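PDB 3S52: putative fumarylacetoacetate hydrolase family protein from Yersinia pestis, which is of unknown specific function but belongs to the fumarylacetoacetate hydrolase family, as a two-subunit protein with more beta strand than helix. Local coordinates for residues 4-7 against 13-16; 90-95 against 170-175; 140-145 against 209-214. One frame throughout, in Å; residues are numbered along the deposited sequence.

Contact 1. Residues 4-7 against 13-16; sequences MYQH and ALLD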
# COMPACT_ATOMS: atom_id res chain seq x y z
N MSE A 4 1.90 -6.27 16.19
CA MSE A 4 1.76 -5.06 15.38
C MSE A 4 2.65 -3.90 15.89
O MSE A 4 2.83 -3.70 17.09
CB MSE A 4 0.30 -4.63 15.29
CG MSE A 4 0.08 -3.29 14.60
SE MSE A 4 -1.80 -2.78 14.63
CE MSE A 4 -2.47 -4.36 13.73
N TYR A 5 3.21 -3.16 14.95
CA TYR A 5 4.01 -2.00 15.26
C TYR A 5 3.22 -0.96 16.04
O TYR A 5 2.02 -0.78 15.80
CB TYR A 5 4.51 -1.39 13.95
CG TYR A 5 4.93 0.06 14.04
CD1 TYR A 5 4.01 1.08 13.82
CD2 TYR A 5 6.25 0.41 14.35
CE1 TYR A 5 4.38 2.41 13.90
CE2 TYR A 5 6.63 1.76 14.42
CZ TYR A 5 5.68 2.75 14.20
OH TYR A 5 6.02 4.08 14.26
N GLN A 6 3.89 -0.28 16.97
CA GLN A 6 3.32 0.91 17.62
C GLN A 6 4.27 2.11 17.51
O GLN A 6 5.49 1.97 17.63
CB GLN A 6 3.04 0.64 19.10
CG GLN A 6 2.06 -0.50 19.39
CD GLN A 6 2.12 -0.94 20.84
OE1 GLN A 6 3.16 -1.42 21.31
NE2 GLN A 6 1.03 -0.76 21.57
N HIS A 7 3.71 3.29 17.29
CA HIS A 7 4.51 4.52 17.24
C HIS A 7 5.13 4.76 18.59
O HIS A 7 4.51 4.50 19.60
CB HIS A 7 3.61 5.72 16.95
CG HIS A 7 2.97 5.71 15.59
ND1 HIS A 7 3.70 5.62 14.43
CD2 HIS A 7 1.68 5.84 15.22
CE1 HIS A 7 2.88 5.68 13.39
NE2 HIS A 7 1.65 5.81 13.85
N ALA A 13 8.79 5.78 24.55
CA ALA A 13 7.43 5.90 25.06
C ALA A 13 6.42 5.69 23.94
O ALA A 13 6.54 6.25 22.86
CB ALA A 13 7.22 7.27 25.71
N LEU A 14 5.39 4.91 24.23
CA LEU A 14 4.29 4.72 23.30
C LEU A 14 3.58 6.04 22.99
O LEU A 14 3.33 6.85 23.88
CB LEU A 14 3.27 3.74 23.88
CG LEU A 14 2.00 3.58 23.07
CD1 LEU A 14 2.30 2.94 21.70
CD2 LEU A 14 1.00 2.74 23.84
N LEU A 15 3.24 6.23 21.72
CA LEU A 15 2.48 7.39 21.27
C LEU A 15 1.09 6.90 20.91
O LEU A 15 0.89 5.73 20.62
CB LEU A 15 3.11 8.00 20.02
CG LEU A 15 4.52 8.57 20.17
CD1 LEU A 15 4.98 9.15 18.82
CD2 LEU A 15 4.54 9.63 21.26
N ASP A 16 0.12 7.80 20.97
CA ASP A 16 -1.28 7.41 20.86
C ASP A 16 -1.92 7.54 19.47
O ASP A 16 -3.13 7.33 19.35
CB ASP A 16 -2.09 8.17 21.89
CG ASP A 16 -1.91 9.64 21.74
OD1 ASP A 16 -1.95 10.11 20.58
OD2 ASP A 16 -1.70 10.31 22.77
O HOH W 1 0.91 3.83 18.24

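Contact 2. Residues 90-95 against 170-175; sequences DRVARA and PIIPLI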
# COMPACT_ATOMS: atom_id res chain seq x y z
N ASP A 90 0.53 25.19 3.50
CA ASP A 90 0.42 25.70 4.87
C ASP A 90 -0.31 24.73 5.81
O ASP A 90 0.11 24.54 6.96
CB ASP A 90 -0.30 27.06 4.87
N ARG A 91 -1.38 24.11 5.34
CA ARG A 91 -2.07 23.13 6.16
C ARG A 91 -1.14 21.95 6.46
O ARG A 91 -1.13 21.42 7.58
CB ARG A 91 -3.35 22.67 5.48
CG ARG A 91 -4.16 21.69 6.32
CD ARG A 91 -5.39 21.18 5.57
NE ARG A 91 -6.26 22.28 5.19
CZ ARG A 91 -7.14 22.85 6.01
NH1 ARG A 91 -7.90 23.86 5.59
NH2 ARG A 91 -7.25 22.41 7.26
N VAL A 92 -0.36 21.53 5.47
CA VAL A 92 0.61 20.45 5.65
C VAL A 92 1.61 20.81 6.73
O VAL A 92 1.83 20.05 7.67
CB VAL A 92 1.36 20.08 4.33
CG1 VAL A 92 2.66 19.33 4.64
CG2 VAL A 92 0.45 19.26 3.41
N ALA A 93 2.23 21.98 6.59
CA ALA A 93 3.19 22.43 7.60
C ALA A 93 2.64 22.29 9.03
O ALA A 93 3.36 21.86 9.93
CB ALA A 93 3.60 23.88 7.32
N ARG A 94 1.37 22.66 9.25
CA ARG A 94 0.78 22.66 10.59
C ARG A 94 0.43 21.26 11.09
O ARG A 94 0.11 21.07 12.26
CB ARG A 94 -0.52 23.50 10.63
CG ARG A 94 -0.40 24.93 10.10
CD ARG A 94 -1.66 25.76 10.41
NE ARG A 94 -2.88 25.14 9.88
CZ ARG A 94 -3.49 25.52 8.76
NH1 ARG A 94 -3.00 26.53 8.05
NH2 ARG A 94 -4.60 24.90 8.35
N ALA A 95 0.44 20.30 10.18
CA ALA A 95 -0.03 18.96 10.48
C ALA A 95 1.08 18.01 10.93
O ALA A 95 0.82 16.89 11.38
CB ALA A 95 -0.77 18.37 9.27
N PRO A 170 10.87 18.99 -1.94
CA PRO A 170 10.98 19.25 -0.50
C PRO A 170 9.78 18.68 0.25
O PRO A 170 8.75 18.41 -0.36
CB PRO A 170 10.97 20.78 -0.42
CG PRO A 170 11.44 21.21 -1.75
CD PRO A 170 10.80 20.25 -2.70
N ILE A 171 9.93 18.50 1.57
CA ILE A 171 8.93 17.83 2.40
C ILE A 171 7.50 18.34 2.27
O ILE A 171 6.56 17.57 2.06
CB ILE A 171 9.34 17.92 3.90
CG1 ILE A 171 10.60 17.09 4.16
CG2 ILE A 171 8.19 17.48 4.79
CD1 ILE A 171 11.25 17.41 5.50
N ILE A 172 7.33 19.65 2.42
CA ILE A 172 5.98 20.21 2.41
C ILE A 172 5.22 20.05 1.08
O ILE A 172 4.15 19.45 1.05
CB ILE A 172 5.98 21.66 2.94
CG1 ILE A 172 6.17 21.63 4.46
CG2 ILE A 172 4.68 22.36 2.59
CD1 ILE A 172 6.91 22.83 4.99
N PRO A 173 5.77 20.57 -0.03
CA PRO A 173 5.11 20.29 -1.31
C PRO A 173 4.95 18.79 -1.60
O PRO A 173 4.00 18.40 -2.29
CB PRO A 173 6.04 20.94 -2.35
CG PRO A 173 7.35 21.24 -1.60
CD PRO A 173 6.95 21.45 -0.17
N LEU A 174 5.86 17.96 -1.11
CA LEU A 174 5.73 16.53 -1.36
C LEU A 174 4.47 16.00 -0.67
O LEU A 174 3.63 15.31 -1.28
CB LEU A 174 6.96 15.76 -0.84
CG LEU A 174 6.94 14.23 -0.98
CD1 LEU A 174 6.99 13.80 -2.43
CD2 LEU A 174 8.11 13.61 -0.21
N ILE A 175 4.32 16.34 0.60
CA ILE A 175 3.20 15.83 1.36
C ILE A 175 1.91 16.43 0.82
O ILE A 175 0.89 15.76 0.76
CB ILE A 175 3.37 16.10 2.86
CG1 ILE A 175 4.56 15.31 3.40
CG2 ILE A 175 2.11 15.69 3.61
CD1 ILE A 175 4.81 15.53 4.90

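Contact 3. Residues 140-145 against 209-214; sequences AEFGDA and IMLNGK. With SO4 (sulfate ion), chain F.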
# COMPACT_ATOMS: atom_id res chain seq x y z
N ALA A 140 9.14 20.62 17.77
CA ALA A 140 9.79 21.71 18.53
C ALA A 140 11.29 21.53 18.78
O ALA A 140 12.02 22.51 18.91
CB ALA A 140 9.07 21.93 19.85
N GLU A 141 11.76 20.29 18.91
CA GLU A 141 13.18 20.05 19.14
C GLU A 141 13.96 19.69 17.88
O GLU A 141 15.19 19.57 17.92
CB GLU A 141 13.36 18.92 20.18
CG GLU A 141 12.57 19.11 21.47
CD GLU A 141 13.03 20.35 22.26
OE1 GLU A 141 14.21 20.76 22.11
OE2 GLU A 141 12.22 20.91 23.03
N PHE A 142 13.27 19.50 16.76
CA PHE A 142 13.93 18.91 15.59
C PHE A 142 14.72 19.90 14.73
O PHE A 142 15.67 19.52 14.05
CB PHE A 142 12.96 18.09 14.73
CG PHE A 142 13.65 17.23 13.70
CD1 PHE A 142 13.63 17.57 12.36
CD2 PHE A 142 14.35 16.10 14.09
CE1 PHE A 142 14.27 16.78 11.41
CE2 PHE A 142 15.01 15.32 13.17
CZ PHE A 142 14.97 15.66 11.82
N GLY A 143 14.32 21.16 14.74
CA GLY A 143 14.99 22.15 13.90
C GLY A 143 14.46 22.13 12.48
O GLY A 143 13.33 21.69 12.23
N ASP A 144 15.28 22.58 11.54
CA ASP A 144 14.85 22.68 10.16
C ASP A 144 14.91 21.30 9.54
O ASP A 144 15.99 20.73 9.35
CB ASP A 144 15.78 23.64 9.40
CG ASP A 144 15.36 23.84 7.95
OD1 ASP A 144 14.48 23.11 7.46
OD2 ASP A 144 15.95 24.72 7.29
N ALA A 145 13.74 20.77 9.21
CA ALA A 145 13.58 19.42 8.66
C ALA A 145 14.29 19.24 7.32
O ALA A 145 14.82 18.17 7.03
CB ALA A 145 12.10 19.08 8.53
N ILE A 209 22.68 3.97 13.04
CA ILE A 209 21.91 4.91 12.24
C ILE A 209 21.85 6.23 12.98
O ILE A 209 21.59 6.27 14.17
CB ILE A 209 20.47 4.43 12.00
CG1 ILE A 209 20.46 3.10 11.26
CG2 ILE A 209 19.68 5.49 11.22
CD1 ILE A 209 19.71 2.02 12.00
N MSE A 210 22.06 7.32 12.26
CA MSE A 210 22.02 8.62 12.91
C MSE A 210 21.13 9.61 12.20
O MSE A 210 21.11 9.68 10.96
CB MSE A 210 23.42 9.19 13.08
CG MSE A 210 24.09 8.70 14.34
SE MSE A 210 25.90 9.39 14.47
CE MSE A 210 26.78 7.94 13.51
N LEU A 211 20.37 10.36 13.00
CA LEU A 211 19.48 11.40 12.49
C LEU A 211 19.91 12.64 13.24
O LEU A 211 19.75 12.72 14.47
CB LEU A 211 18.02 11.06 12.78
CG LEU A 211 16.98 12.10 12.35
CD1 LEU A 211 17.02 12.31 10.85
CD2 LEU A 211 15.58 11.67 12.80
N ASN A 212 20.47 13.58 12.51
CA ASN A 212 21.22 14.66 13.11
C ASN A 212 22.15 14.08 14.15
O ASN A 212 22.85 13.10 13.88
CB ASN A 212 20.29 15.71 13.67
CG ASN A 212 19.56 16.46 12.57
OD1 ASN A 212 20.12 16.70 11.49
ND2 ASN A 212 18.31 16.83 12.83
N GLY A 213 22.14 14.64 15.36
CA GLY A 213 23.05 14.17 16.39
C GLY A 213 22.54 12.99 17.21
O GLY A 213 23.04 12.75 18.32
N LYS A 214 21.57 12.24 16.69
CA LYS A 214 20.94 11.22 17.52
C LYS A 214 21.08 9.84 16.91
O LYS A 214 20.90 9.68 15.70
CB LYS A 214 19.48 11.58 17.78
CG LYS A 214 19.33 12.94 18.43
CD LYS A 214 17.88 13.32 18.61
CE LYS A 214 17.23 12.44 19.67
NZ LYS A 214 17.94 12.51 20.96
S SO4 F . 20.68 9.94 21.60
O1 SO4 F . 22.14 9.87 21.59
O2 SO4 F . 20.17 9.73 22.96
O3 SO4 F . 20.28 11.26 21.12
O4 SO4 F . 20.14 8.88 20.74

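Contact 1. Residues 4-7 against 13-16
With CG turned away from its backbone N (chi1 174°), Leu14 carries CD1 back toward residues 4-7, where this methyl lies 3.5 Å from Gln6 CB and 3.4 Å from His7 O. Gln6 takes the other course: CG stays beside its own N, the chain runs extended from there, and NE2 passes Leu14 CD1 at 3.9 Å, the two side chains meeting at a slant. One direct backbone bond joins the segments, Leu15 N to His7 O at 3.0 Å. It is nearly straight at the hydrogen (163°), yet the donor stands above the carbonyl plane, 44° out of it. A water forms the second link, accepting from His7 N and donating to Leu15 O, so both polar backbone atoms of His7 are paired with both of Leu15. Beside them His7 CB and Leu15 CB touch at 3.9 Å. Within its own segment the imidazole is hydrogen-bonded, ND1 to Tyr5 OH at 2.8 Å in the Tyr5 ring plane, either atom able to donate; NE2 bonds to Pro18 O. This irregular region lies at the surface before strand 21-26; Tyr5 and His7 pack on Phe136 of strand 131-138 and Ile189 of strand 189-191, Leu15 on Leu79 of strand 70-80.

Contact 2. Residues 90-95 against 170-175
No flat group enters the Val92 contact with Ile172 and Ile175; the guanidinium groups of Arg91 and Arg94 are both exposed and belong to a part of helix 90-95 that does not touch residues 170-175. Arg94 NH2 sits 3.8 Å above one face of the Arg91 guanidinium, offset toward its rim. In return, Arg91 CA lies over one face of the Arg94 group, while Arg91 NH2 comes to its edge in plane. Solvent probably eases the repulsion between the like charges.

The contact itself is wholly aliphatic, and Val92 has the largest share of it, with two of the three residue pairs. Its CG1 is anti to the backbone N (chi1 160°) and points at the other helix, 3.8 Å from Ile175 CB and 4.2 Å from Ile172 CG2. The valine methyl therefore meets a ridge of two isoleucines three residues apart, just under one helical turn. Ile175 CG2 lies against both branches, 3.8 Å from Val92 CG1 and 3.9 Å from Val92 CG2. On the more exposed side, Ile172 extends its longer branch until CD1 meets Ala93 CB at 4.2 Å. The short helical segments approach to 8.9 Å between axes and cross at 108°, a steep angle consistent with the small number of meeting residues.

Pro170 is the N-cap residue, and its O accepts Leu174 N at 3.0 Å; in the same first turn, Ile171 N bonds to the side chain of Gln146. Helix 171-181 packs on both helix 89-95 and strand 70-80: Ile175 also touches Val78 and Ile80 of that strand, Ile171 touches its Leu76, and Ile172 packs on Glu89.

Contact 3. Residues 140-145 against 209-214
Phe142 and Asn212 cross at about a right angle, the asparagine amide reaching over one face of the phenylalanine ring. Its ND2 stands 3.6 Å from Phe142 CE2 and 3.7 Å from Phe142 CZ, and the planes of amide and ring are 37° apart, so the nitrogen end leads rather than the whole amide lying flat. The other end of the amide is tied down, OD1 accepting a hydrogen bond from Asp149 N, which fixes its rotation and turns ND2 toward the ring. Leu211 also crosses Phe142 at about a right angle: its CG is in plane at the ring edge, and CD2 approaches obliquely to 3.7 Å from Phe142 CE2. The ring reaches both partners because its CG is anti to the backbone N (chi1 -168°).

Leu211 to Lys214 form a type II' beta turn, the tight connection of a beta hairpin between strands 206-211 and 214-219. The pair closes with Leu211 N to Lys214 O at 2.8 Å and Lys214 N to Leu211 O at 2.9 Å. On the other side, Gly143 leaves the short helix with phi 83°, a conformation in which a CB would be jammed against Phe142 O. Tyr99 and Leu76 also pack on the Phe142 ring.

Beyond the turn, the Lys214 chain bends at its last two torsions and curls around one oxygen of a sulfate ion, probably from the crystallisation liquor. Lys214 NZ bonds to sulfate O3 at 2.7 Å; Trp10 NE1 and Thr215 N bond to the same ion, and the Trp10 ring also makes a cation-pi contact with the lysine.

Contact 1 is a surface contact, contact 2 is partly buried and contact 3 is buried. Their chemistry follows: contact 1 combines backbone polar groups and a bridging water with a few aliphatic touches, contact 2 is aliphatic throughout, and contact 3 joins a ring to an amide and a leucine. All three lean on strand 70-80, through Leu79 in contact 1, Val78 and Ile80 in contact 2, and Leu76 in contacts 2 and 3. Contacts 2 and 3 meet directly, Ile171 CD1 lying 3.6 Å from Ala145 CB, and their segments alternate along the chain. Contact 1 closes earlier in the sequence and touches neither; its centre is about 20 Å from that of contact 3.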